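Local coordinates for protein serine proteinase inhibitor 1 (Myxoma virus, PDB 6BJ5) that acts as a serpin-family inhibitor of serine endopeptidases and is important in the virulence of the virus, at residues Asn111-Ile116 / Ala134-Asp139; Tyr38-Ala43 / Thr291-Thr296; Ser45-Ala50 / Met142-Ser147; Thr201-Lys206 / Cys244-Pro249. One frame throughout, in Å; residues are numbered along the deposited sequence.

Interaction 1. Residues Asn111-Ile116 / Ala134-Asp139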
loop_
_atom_site.group_PDB
_atom_site.type_symbol
_atom_site.label_atom_id
_atom_site.label_comp_id
_atom_site.label_asym_id
_atom_site.label_seq_id
_atom_site.Cartn_x
_atom_site.Cartn_y
_atom_site.Cartn_z
ATOM N N ASN A 111 23.400 7.409 15.610
ATOM C CA ASN A 111 22.104 7.161 16.219
ATOM C C ASN A 111 20.958 7.885 15.504
ATOM O O ASN A 111 19.850 7.948 16.049
ATOM C CB ASN A 111 22.132 7.531 17.710
ATOM C CG ASN A 111 22.686 8.929 17.968
ATOM O OD1 ASN A 111 23.815 9.246 17.588
ATOM N ND2 ASN A 111 21.890 9.767 18.625
ATOM N N VAL A 112 21.187 8.414 14.295
ATOM C CA VAL A 112 20.093 9.048 13.559
ATOM C C VAL A 112 18.945 8.056 13.376
ATOM O O VAL A 112 17.785 8.353 13.683
ATOM C CB VAL A 112 20.596 9.641 12.221
ATOM C CG1 VAL A 112 20.860 8.582 11.162
ATOM C CG2 VAL A 112 19.611 10.661 11.683
ATOM N N LYS A 113 19.273 6.834 12.963
ATOM C CA LYS A 113 18.302 5.749 12.951
ATOM C C LYS A 113 17.649 5.565 14.308
ATOM O O LYS A 113 16.433 5.366 14.409
ATOM C CB LYS A 113 19.003 4.470 12.545
ATOM C CG LYS A 113 19.427 4.468 11.145
ATOM C CD LYS A 113 18.617 3.513 10.452
ATOM C CE LYS A 113 19.432 2.691 9.686
ATOM N NZ LYS A 113 18.833 1.414 9.537
ATOM N N ASP A 114 18.457 5.586 15.368
ATOM C CA ASP A 114 17.908 5.408 16.705
ATOM C C ASP A 114 16.956 6.543 17.048
ATOM O O ASP A 114 15.845 6.298 17.526
ATOM C CB ASP A 114 19.041 5.291 17.730
ATOM C CG ASP A 114 19.967 4.115 17.441
ATOM O OD1 ASP A 114 19.549 3.203 16.688
ATOM O OD2 ASP A 114 21.105 4.104 17.965
ATOM N N VAL A 115 17.356 7.787 16.763
ATOM C CA VAL A 115 16.469 8.926 16.988
ATOM C C VAL A 115 15.152 8.724 16.259
ATOM O O VAL A 115 14.073 8.983 16.808
ATOM C CB VAL A 115 17.133 10.243 16.543
ATOM C CG1 VAL A 115 16.232 11.415 16.905
ATOM C CG2 VAL A 115 18.521 10.413 17.161
ATOM N N ILE A 116 15.214 8.247 15.016
ATOM C CA ILE A 116 14.016 8.252 14.185
ATOM C C ILE A 116 13.105 7.080 14.532
ATOM O O ILE A 116 11.883 7.241 14.637
ATOM C CB ILE A 116 14.404 8.286 12.695
ATOM C CG1 ILE A 116 15.018 9.652 12.364
ATOM C CG2 ILE A 116 13.179 8.041 11.819
ATOM C CD1 ILE A 116 15.774 9.697 11.058
ATOM N N ALA A 134 17.843 0.628 4.083
ATOM C CA ALA A 134 17.785 0.722 2.633
ATOM C C ALA A 134 17.729 2.170 2.147
ATOM O O ALA A 134 18.229 2.477 1.060
ATOM C CB ALA A 134 16.586 -0.067 2.114
ATOM N N SER A 135 17.150 3.079 2.941
ATOM C CA SER A 135 16.795 4.404 2.452
ATOM C C SER A 135 17.608 5.561 3.025
ATOM O O SER A 135 17.531 6.666 2.479
ATOM C CB SER A 135 15.308 4.649 2.770
ATOM O OG SER A 135 14.725 5.639 1.951
ATOM N N LEU A 136 18.442 5.345 4.038
ATOM C CA LEU A 136 19.249 6.426 4.605
ATOM C C LEU A 136 20.681 6.318 4.119
ATOM O O LEU A 136 21.389 5.360 4.440
ATOM C CB LEU A 136 19.196 6.476 6.123
ATOM C CG LEU A 136 17.810 6.961 6.531
ATOM C CD1 LEU A 136 17.618 6.921 8.039
ATOM C CD2 LEU A 136 17.521 8.332 5.949
ATOM N N ASP A 137 21.042 7.235 3.256
ATOM C CA ASP A 137 22.394 7.469 2.790
ATOM C C ASP A 137 23.079 8.391 3.819
ATOM O O ASP A 137 22.523 8.677 4.880
ATOM C CB ASP A 137 22.256 7.982 1.351
ATOM C CG ASP A 137 23.449 8.707 0.853
ATOM O OD1 ASP A 137 24.422 8.045 0.444
ATOM O OD2 ASP A 137 23.395 9.949 0.836
ATOM N N ARG A 138 24.290 8.868 3.549
ATOM C CA ARG A 138 24.916 9.869 4.408
ATOM C C ARG A 138 24.794 11.290 3.875
ATOM O O ARG A 138 25.037 12.239 4.611
ATOM C CB ARG A 138 26.397 9.534 4.616
ATOM C CG ARG A 138 26.710 8.988 5.997
ATOM C CD ARG A 138 28.194 8.719 6.177
ATOM N NE ARG A 138 28.602 8.871 7.569
ATOM C CZ ARG A 138 28.483 7.914 8.479
ATOM N NH1 ARG A 138 28.869 8.129 9.729
ATOM N NH2 ARG A 138 27.968 6.743 8.131
ATOM N N ASP A 139 24.319 11.423 2.648
ATOM C CA ASP A 139 24.072 12.727 2.063
ATOM C C ASP A 139 22.563 13.003 2.111
ATOM O O ASP A 139 22.084 13.933 1.463
ATOM C CB ASP A 139 24.576 12.777 0.621
ATOM C CG ASP A 139 26.065 12.515 0.515
ATOM O OD1 ASP A 139 26.594 12.527 -0.617
ATOM O OD2 ASP A 139 26.708 12.297 1.563
#
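L136 reaches out of the loop 134-139 toward one side of helix 112-120, and its CD1 settles between two side chains one helical turn apart, K113 and I116. The CD1 methyl is the outermost point of the leucine: chi2 of 175° sets it anti to CA, so the side chain arrives end-on and CD2 is turned elsewhere. K113 meets it alongside, with the methylene CD 4.3 Å from L136 CD1. The lysine starts out along the flank of the contact and then bends in, so that its aliphatic middle does the touching while the ammonium group goes on to a salt bridge with D133. I116 comes from another direction, its CD1 methyl 4.5 Å from L136 CD1. Here chi2 is 164°, which extends the isoleucine fully and lets methyl face methyl. F107 touches V112, I116 and L136, and V105 of strand 103-105 lies against V112 and I116, which completes the apolar patch under the helix. Helix 112-120 corresponds to helix F of the serpin fold, which lies over sheet A, and 134-139 belongs to the connection that leads from it to strand 142-153, the counterpart of s3A. No hydrogen bond spans the two segments, and the backbones stay well apart, with 8.4 Å between the CA atoms of K113 and L136. What joins helix and loop here is therefore dispersion between a few methyl and methylene groups at rather generous distances, with the lysine charge dealt with beside the apolar patch.

Interaction 2. Residues Tyr38-Ala43 / Thr291-Thr296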
loop_
_atom_site.group_PDB
_atom_site.type_symbol
_atom_site.label_atom_id
_atom_site.label_comp_id
_atom_site.label_asym_id
_atom_site.label_seq_id
_atom_site.Cartn_x
_atom_site.Cartn_y
_atom_site.Cartn_z
ATOM N N TYR A 38 -2.581 4.056 -0.596
ATOM C CA TYR A 38 -2.825 5.160 0.329
ATOM C C TYR A 38 -1.521 5.678 0.922
ATOM O O TYR A 38 -1.314 6.889 1.044
ATOM C CB TYR A 38 -3.727 4.706 1.454
ATOM C CG TYR A 38 -4.046 5.783 2.457
ATOM C CD1 TYR A 38 -5.006 6.739 2.176
ATOM C CD2 TYR A 38 -3.388 5.855 3.674
ATOM C CE1 TYR A 38 -5.328 7.716 3.083
ATOM C CE2 TYR A 38 -3.694 6.845 4.589
ATOM C CZ TYR A 38 -4.675 7.771 4.282
ATOM O OH TYR A 38 -5.022 8.771 5.154
ATOM N N GLY A 39 -0.648 4.767 1.345
ATOM C CA GLY A 39 0.621 5.182 1.927
ATOM C C GLY A 39 1.485 5.981 0.966
ATOM O O GLY A 39 2.200 6.898 1.376
ATOM N N LEU A 40 1.483 5.605 -0.314
ATOM C CA LEU A 40 2.218 6.374 -1.315
ATOM C C LEU A 40 1.606 7.756 -1.486
ATOM O O LEU A 40 2.298 8.774 -1.409
ATOM C CB LEU A 40 2.208 5.636 -2.652
ATOM C CG LEU A 40 2.997 6.335 -3.762
ATOM C CD1 LEU A 40 4.420 6.610 -3.289
ATOM C CD2 LEU A 40 3.055 5.460 -5.024
ATOM N N THR A 41 0.291 7.792 -1.703
ATOM C CA THR A 41 -0.453 9.023 -1.919
ATOM C C THR A 41 -0.297 9.983 -0.752
ATOM O O THR A 41 -0.170 11.200 -0.953
ATOM C CB THR A 41 -1.924 8.678 -2.148
ATOM O OG1 THR A 41 -2.049 8.007 -3.410
ATOM C CG2 THR A 41 -2.800 9.939 -2.149
ATOM N N SER A 42 -0.340 9.464 0.482
ATOM C CA SER A 42 -0.188 10.341 1.641
ATOM C C SER A 42 1.200 10.971 1.686
ATOM O O SER A 42 1.332 12.170 1.957
ATOM C CB SER A 42 -0.472 9.564 2.921
ATOM O OG SER A 42 -1.776 9.003 2.878
ATOM N N ALA A 43 2.237 10.197 1.361
ATOM C CA ALA A 43 3.599 10.718 1.334
ATOM C C ALA A 43 3.745 11.818 0.290
ATOM O O ALA A 43 4.252 12.908 0.581
ATOM C CB ALA A 43 4.578 9.572 1.048
ATOM N N THR A 291 15.824 11.607 -4.003
ATOM C CA THR A 291 16.651 10.576 -4.612
ATOM C C THR A 291 15.959 9.227 -4.666
ATOM O O THR A 291 16.026 8.552 -5.697
ATOM C CB THR A 291 17.958 10.402 -3.836
ATOM O OG1 THR A 291 18.533 11.680 -3.524
ATOM C CG2 THR A 291 18.926 9.581 -4.663
ATOM N N LYS A 292 15.239 8.840 -3.606
ATOM C CA LYS A 292 14.661 7.507 -3.511
ATOM C C LYS A 292 13.262 7.607 -2.931
ATOM O O LYS A 292 13.010 8.419 -2.036
ATOM C CB LYS A 292 15.508 6.529 -2.668
ATOM C CG LYS A 292 16.990 6.451 -3.008
ATOM C CD LYS A 292 17.762 5.610 -1.984
ATOM C CE LYS A 292 19.178 6.148 -1.745
ATOM N NZ LYS A 292 20.099 5.130 -1.151
ATOM N N VAL A 293 12.363 6.764 -3.433
ATOM C CA VAL A 293 11.065 6.539 -2.818
ATOM C C VAL A 293 10.949 5.045 -2.587
ATOM O O VAL A 293 10.939 4.257 -3.545
ATOM C CB VAL A 293 9.893 7.041 -3.671
ATOM C CG1 VAL A 293 8.580 6.828 -2.896
ATOM C CG2 VAL A 293 10.073 8.507 -4.034
ATOM N N LEU A 294 10.905 4.651 -1.316
ATOM C CA LEU A 294 10.850 3.252 -0.927
ATOM C C LEU A 294 9.646 2.995 -0.041
ATOM O O LEU A 294 9.297 3.821 0.820
ATOM C CB LEU A 294 12.124 2.827 -0.203
ATOM C CG LEU A 294 13.393 3.032 -1.026
ATOM C CD1 LEU A 294 14.610 2.537 -0.253
ATOM C CD2 LEU A 294 13.277 2.360 -2.392
ATOM N N GLN A 295 9.000 1.859 -0.290
ATOM C CA GLN A 295 7.877 1.394 0.510
ATOM C C GLN A 295 8.112 -0.049 0.942
ATOM O O GLN A 295 8.367 -0.931 0.110
ATOM C CB GLN A 295 6.560 1.508 -0.271
ATOM C CG GLN A 295 5.345 1.594 0.621
ATOM C CD GLN A 295 4.043 1.477 -0.132
ATOM O OE1 GLN A 295 3.637 0.389 -0.560
ATOM N NE2 GLN A 295 3.395 2.619 -0.335
ATOM N N THR A 296 8.012 -0.299 2.236
ATOM C CA THR A 296 7.986 -1.660 2.731
ATOM C C THR A 296 6.610 -1.901 3.335
ATOM O O THR A 296 6.127 -1.108 4.160
ATOM C CB THR A 296 9.098 -1.919 3.746
ATOM O OG1 THR A 296 8.842 -1.165 4.924
ATOM C CG2 THR A 296 10.428 -1.494 3.197
#
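Q295 NE2 is gripped by two acceptors: it donates to the backbone O of S36, just ahead of helix 37-49, and to OG1 of T312 on strand 305-314. With the amide so fixed, its nitrogen lies against the first turn of the helix, 3.5 Å from L40 N, 4.0 Å from L40 CB and 4.1 Å from G39 C. Both L40 N and Q295 NE2 are donors, and this approach is packing, not a bond. The glutamine gets there by stretching out straight from the strand, CG anti to the backbone N (chi1 -156°) and the chain extended beyond it. G39 offers bare backbone at this point, which lets the amide lie close to the helix. Two residues earlier in the strand the contact is apolar: V293 CG1 touches L40 CD1 at 4.2 Å, the two side chains crossing at about a right angle. On the far side of the turn, Y38 O accepts both S42 N and S42 OG, the hydroxyl at 2.8 Å and 40° out of the carbonyl plane. The same hydroxyl rests 3.3 Å above one face of the Y38 ring, offset toward its rim. That ring meets F72 edge-to-face and packs on T27 of the other chain. Helix and strand run roughly antiparallel, at 145°, with axes 10.0 Å apart. A buried helix laid behind the central strands of the large sheet, tied to it through a few polar side chains, is the helix B and sheet A packing of the serpin fold.

Interaction 3. Residues Ser45-Ala50 / Met142-Ser147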
loop_
_atom_site.group_PDB
_atom_site.type_symbol
_atom_site.label_atom_id
_atom_site.label_comp_id
_atom_site.label_asym_id
_atom_site.label_seq_id
_atom_site.Cartn_x
_atom_site.Cartn_y
_atom_site.Cartn_z
ATOM N N SER A 45 1.491 13.641 -0.926
ATOM C CA SER A 45 0.679 14.794 -0.551
ATOM C C SER A 45 1.443 15.727 0.386
ATOM O O SER A 45 1.381 16.956 0.242
ATOM C CB SER A 45 -0.621 14.297 0.084
ATOM O OG SER A 45 -1.488 15.348 0.453
ATOM N N VAL A 46 2.202 15.158 1.326
ATOM C CA VAL A 46 3.093 15.955 2.169
ATOM C C VAL A 46 4.196 16.579 1.328
ATOM O O VAL A 46 4.442 17.788 1.405
ATOM C CB VAL A 46 3.672 15.085 3.298
ATOM C CG1 VAL A 46 4.732 15.853 4.071
ATOM C CG2 VAL A 46 2.556 14.615 4.229
ATOM N N LEU A 47 4.869 15.766 0.492
ATOM C CA LEU A 47 5.943 16.261 -0.377
ATOM C C LEU A 47 5.500 17.458 -1.191
ATOM O O LEU A 47 6.324 18.282 -1.598
ATOM C CB LEU A 47 6.391 15.158 -1.335
ATOM C CG LEU A 47 7.564 15.471 -2.266
ATOM C CD1 LEU A 47 8.815 15.714 -1.465
ATOM C CD2 LEU A 47 7.816 14.351 -3.245
ATOM N N ARG A 48 4.207 17.572 -1.411
ATOM C CA ARG A 48 3.645 18.594 -2.267
ATOM C C ARG A 48 3.616 19.948 -1.557
ATOM O O ARG A 48 3.761 20.992 -2.200
ATOM C CB ARG A 48 2.276 18.085 -2.710
ATOM C CG ARG A 48 1.513 18.923 -3.609
ATOM C CD ARG A 48 0.248 18.189 -4.006
ATOM N NE ARG A 48 -0.700 19.181 -4.479
ATOM C CZ ARG A 48 -0.658 19.717 -5.690
ATOM N NH1 ARG A 48 0.282 19.336 -6.567
ATOM N NH2 ARG A 48 -1.549 20.646 -6.008
ATOM N N ILE A 49 3.476 19.948 -0.230
ATOM C CA ILE A 49 3.506 21.180 0.540
ATOM C C ILE A 49 4.870 21.842 0.441
ATOM O O ILE A 49 4.989 23.048 0.641
ATOM C CB ILE A 49 3.145 20.866 2.011
ATOM C CG1 ILE A 49 1.749 20.246 2.098
ATOM C CG2 ILE A 49 3.217 22.103 2.883
ATOM C CD1 ILE A 49 0.664 21.163 1.603
ATOM N N ALA A 50 5.902 21.089 0.085
ATOM C CA ALA A 50 7.235 21.643 -0.072
ATOM C C ALA A 50 7.557 22.065 -1.502
ATOM O O ALA A 50 8.539 22.790 -1.713
ATOM C CB ALA A 50 8.279 20.620 0.398
ATOM N N MET A 142 16.693 15.006 3.791
ATOM C CA MET A 142 15.310 15.028 4.246
ATOM C C MET A 142 14.771 13.599 4.261
ATOM O O MET A 142 15.203 12.773 3.457
ATOM C CB MET A 142 14.469 15.891 3.316
ATOM C CG MET A 142 13.947 15.096 2.097
ATOM S SD MET A 142 13.172 16.163 0.909
ATOM C CE MET A 142 12.423 17.293 2.067
ATOM N N LEU A 143 13.881 13.272 5.200
ATOM C CA LEU A 143 13.185 11.996 5.126
ATOM C C LEU A 143 11.706 12.282 5.307
ATOM O O LEU A 143 11.308 12.874 6.316
ATOM C CB LEU A 143 13.701 11.013 6.181
ATOM C CG LEU A 143 12.942 9.693 6.094
ATOM C CD1 LEU A 143 13.476 8.922 4.869
ATOM C CD2 LEU A 143 13.100 8.897 7.364
ATOM N N LEU A 144 10.909 11.958 4.299
ATOM C CA LEU A 144 9.467 12.117 4.384
ATOM C C LEU A 144 8.906 10.725 4.600
ATOM O O LEU A 144 9.146 9.830 3.786
ATOM C CB LEU A 144 8.890 12.724 3.114
ATOM C CG LEU A 144 7.502 13.338 3.271
ATOM C CD1 LEU A 144 7.270 14.361 2.174
ATOM C CD2 LEU A 144 6.381 12.298 3.289
ATOM N N LEU A 145 8.181 10.531 5.694
ATOM C CA LEU A 145 7.787 9.186 6.070
ATOM C C LEU A 145 6.277 9.124 6.284
ATOM O O LEU A 145 5.711 9.942 7.030
ATOM C CB LEU A 145 8.557 8.730 7.308
ATOM C CG LEU A 145 8.083 7.386 7.848
ATOM C CD1 LEU A 145 8.586 6.282 6.956
ATOM C CD2 LEU A 145 8.562 7.186 9.269
ATOM N N SER A 146 5.641 8.156 5.608
ATOM C CA SER A 146 4.207 7.870 5.689
ATOM C C SER A 146 3.999 6.433 6.172
ATOM O O SER A 146 4.450 5.475 5.525
ATOM C CB SER A 146 3.535 8.069 4.325
ATOM O OG SER A 146 2.132 7.837 4.374
ATOM N N SER A 147 3.291 6.279 7.287
ATOM C CA SER A 147 3.048 4.976 7.895
ATOM C C SER A 147 1.554 4.685 7.892
ATOM O O SER A 147 0.756 5.548 8.271
ATOM C CB SER A 147 3.550 4.957 9.328
ATOM O OG SER A 147 4.959 5.060 9.338
#
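The close packing centres on L144, whose CD1 methyl is pushed against the backbone of helix 37-49 itself, 3.3 Å from L47 N and 3.7 Å from L47 CB. V46 fits beside it: its CG1 lies 3.5 Å from L144 CD1, and both methyls of the leucine lie against the same side of the valine, L144 CD2 being 3.9 Å from V46 CB. L144 leaves the strand with CG anti to the backbone N (chi1 -161°), which carries the fork straight at the helix. Both V46 and L47 cross it obliquely. L47 also touches F279, while V46 reaches F94 of helix 88-98.

Toward the ends the fit slackens. M142 points at the helix, but its SD stays 5.0 Å from L47 CD1, and A50 CB keeps 5.6 Å from M142 CE. R48 turns its back on the strand, toward the partly exposed side, with a weak ion pair to E63. I49 likewise packs on helix 88-98 instead. The other face of the strand, with L143 and L145, looks away from the helix altogether. A buried helix whose apolar side receives a leucine from a central strand of the main sheet is how helix B lies behind sheet A in serpins, here on strand 142-153, the counterpart of s3A.

Interaction 4. Residues Thr201-Lys206 / Cys244-Pro249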
loop_
_atom_site.group_PDB
_atom_site.type_symbol
_atom_site.label_atom_id
_atom_site.label_comp_id
_atom_site.label_asym_id
_atom_site.label_seq_id
_atom_site.Cartn_x
_atom_site.Cartn_y
_atom_site.Cartn_z
ATOM N N THR A 201 -15.353 -10.382 -4.845
ATOM C CA THR A 201 -16.121 -10.750 -3.669
ATOM C C THR A 201 -15.688 -9.868 -2.509
ATOM O O THR A 201 -14.491 -9.692 -2.279
ATOM C CB THR A 201 -15.895 -12.238 -3.338
ATOM O OG1 THR A 201 -16.253 -13.044 -4.474
ATOM C CG2 THR A 201 -16.697 -12.659 -2.110
ATOM N N GLU A 202 -16.653 -9.359 -1.745
ATOM C CA GLU A 202 -16.362 -8.411 -0.679
ATOM C C GLU A 202 -16.422 -9.110 0.667
ATOM O O GLU A 202 -17.490 -9.521 1.124
ATOM C CB GLU A 202 -17.321 -7.217 -0.717
ATOM C CG GLU A 202 -16.888 -6.170 0.281
ATOM C CD GLU A 202 -17.584 -4.851 0.144
ATOM O OE1 GLU A 202 -17.565 -4.277 -0.968
ATOM O OE2 GLU A 202 -18.071 -4.349 1.169
ATOM N N LEU A 203 -15.282 -9.189 1.319
ATOM C CA LEU A 203 -15.171 -9.725 2.663
ATOM C C LEU A 203 -15.122 -8.564 3.636
ATOM O O LEU A 203 -14.095 -7.880 3.719
ATOM C CB LEU A 203 -13.910 -10.578 2.786
ATOM C CG LEU A 203 -13.738 -11.678 1.748
ATOM C CD1 LEU A 203 -12.296 -12.131 1.753
ATOM C CD2 LEU A 203 -14.631 -12.841 2.108
ATOM N N PRO A 204 -16.200 -8.251 4.339
ATOM C CA PRO A 204 -16.154 -7.120 5.270
ATOM C C PRO A 204 -15.430 -7.438 6.568
ATOM O O PRO A 204 -15.532 -8.535 7.119
ATOM C CB PRO A 204 -17.636 -6.834 5.535
ATOM C CG PRO A 204 -18.320 -8.133 5.301
ATOM C CD PRO A 204 -17.569 -8.778 4.168
ATOM N N TYR A 205 -14.744 -6.422 7.094
ATOM C CA TYR A 205 -14.103 -6.528 8.396
ATOM C C TYR A 205 -15.109 -6.138 9.462
ATOM O O TYR A 205 -16.189 -5.636 9.159
ATOM C CB TYR A 205 -12.864 -5.635 8.491
ATOM C CG TYR A 205 -11.740 -6.096 7.611
ATOM C CD1 TYR A 205 -10.988 -7.210 7.941
ATOM C CD2 TYR A 205 -11.469 -5.439 6.416
ATOM C CE1 TYR A 205 -9.988 -7.644 7.110
ATOM C CE2 TYR A 205 -10.477 -5.855 5.588
ATOM C CZ TYR A 205 -9.743 -6.963 5.932
ATOM O OH TYR A 205 -8.748 -7.389 5.092
ATOM N N LYS A 206 -14.744 -6.370 10.729
ATOM C CA LYS A 206 -15.720 -6.230 11.807
ATOM C C LYS A 206 -16.133 -4.771 11.991
ATOM O O LYS A 206 -17.250 -4.494 12.435
ATOM C CB LYS A 206 -15.161 -6.837 13.101
ATOM C CG LYS A 206 -15.863 -6.439 14.396
ATOM C CD LYS A 206 -15.150 -7.041 15.612
ATOM C CE LYS A 206 -15.609 -6.425 16.937
ATOM N NZ LYS A 206 -14.531 -6.521 17.971
ATOM N N CYS A 244 -22.411 -17.624 -0.343
ATOM C CA CYS A 244 -21.180 -18.083 -0.959
ATOM C C CYS A 244 -20.432 -19.069 -0.089
ATOM O O CYS A 244 -20.551 -19.075 1.146
ATOM C CB CYS A 244 -20.196 -16.938 -1.264
ATOM S SG CYS A 244 -20.748 -15.663 -2.358
ATOM N N GLN A 245 -19.648 -19.890 -0.787
ATOM C CA GLN A 245 -18.547 -20.649 -0.223
ATOM C C GLN A 245 -17.264 -19.940 -0.645
ATOM O O GLN A 245 -16.997 -19.783 -1.846
ATOM C CB GLN A 245 -18.548 -22.108 -0.694
ATOM C CG GLN A 245 -17.630 -22.985 0.179
ATOM C CD GLN A 245 -17.370 -24.384 -0.369
ATOM O OE1 GLN A 245 -17.850 -24.746 -1.439
ATOM N NE2 GLN A 245 -16.581 -25.169 0.365
ATOM N N VAL A 246 -16.484 -19.505 0.341
ATOM C CA VAL A 246 -15.197 -18.854 0.121
ATOM C C VAL A 246 -14.105 -19.824 0.541
ATOM O O VAL A 246 -14.076 -20.275 1.692
ATOM C CB VAL A 246 -15.109 -17.536 0.901
ATOM C CG1 VAL A 246 -13.777 -16.859 0.696
ATOM C CG2 VAL A 246 -16.251 -16.640 0.503
ATOM N N VAL A 247 -13.243 -20.186 -0.400
ATOM C CA VAL A 247 -12.099 -21.052 -0.152
ATOM C C VAL A 247 -10.858 -20.235 -0.520
ATOM O O VAL A 247 -10.569 -20.025 -1.705
ATOM C CB VAL A 247 -12.186 -22.347 -0.960
ATOM C CG1 VAL A 247 -10.962 -23.228 -0.714
ATOM C CG2 VAL A 247 -13.495 -23.081 -0.665
ATOM N N MET A 248 -10.140 -19.723 0.469
ATOM C CA MET A 248 -9.006 -18.877 0.143
ATOM C C MET A 248 -7.879 -19.157 1.106
ATOM O O MET A 248 -8.115 -19.567 2.257
ATOM C CB MET A 248 -9.402 -17.390 0.180
ATOM C CG MET A 248 -9.532 -16.830 1.567
ATOM S SD MET A 248 -9.879 -15.063 1.555
ATOM C CE MET A 248 -8.454 -14.399 0.721
ATOM N N PRO A 249 -6.628 -18.975 0.684
ATOM C CA PRO A 249 -5.482 -19.291 1.532
ATOM C C PRO A 249 -5.261 -18.261 2.619
ATOM O O PRO A 249 -5.504 -17.071 2.430
ATOM C CB PRO A 249 -4.280 -19.248 0.575
ATOM C CG PRO A 249 -4.842 -18.943 -0.799
ATOM C CD PRO A 249 -6.202 -18.360 -0.585
#
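L203 faces strand 244-249 and meets two of its residues, V246 and M248. The strand's alternation decides who takes part. C244 comes first, turned toward strand 198-204, though its SG stays 5.0 Å from T201 CG2. Q245 points the other way and bonds N181. V246 turns back in, its CG1 4.3 Å from L203 CD2, and also touches L186. V247 again faces away, onto M179 and N181. M248 then meets the other branch of the leucine: its SD is 3.8 Å from L203 CD1, and the two side chains slide past each other in opposite directions. The bend at chi3 (-61°) folds the methionine's CE aside, so the sulfur makes the touch. From C244 to V247 the strand pairs in parallel with a strand of the other chain, and E202 has a salt bridge to K23 of that chain. In serpin terms 201-204 is s2B of sheet B and 244-249 corresponds to s2C of sheet C, so the contact joins the two sheets. Between these segments cohesion is wholly apolar, with the thioether used as a soft, polarisable surface and no hydrogen bond spanning the gap.

Interactions 2 and 3 are neighbours, with centres 9 Å apart: successive turns of helix 37-49 lie on strands 293-302 and 142-153 of one sheet. Centre to centre, interaction 1 lies about 17 Å from interaction 2 and about 16 Å from interaction 3, on the sheet's other face, where L136 touches L143 and S135 touches L294. Interaction 4 is remote, about 41 Å from interaction 1 between centres, yet strand 243-258, broken on the way, continues into the sheet beside 293-302. Along the chain interaction 2 spans all the others: 3 encloses 1, and 4 follows. Strand 305-314 lies between 142-153 and 293-302, consistent with the reactive loop inserted in a cleaved serpin.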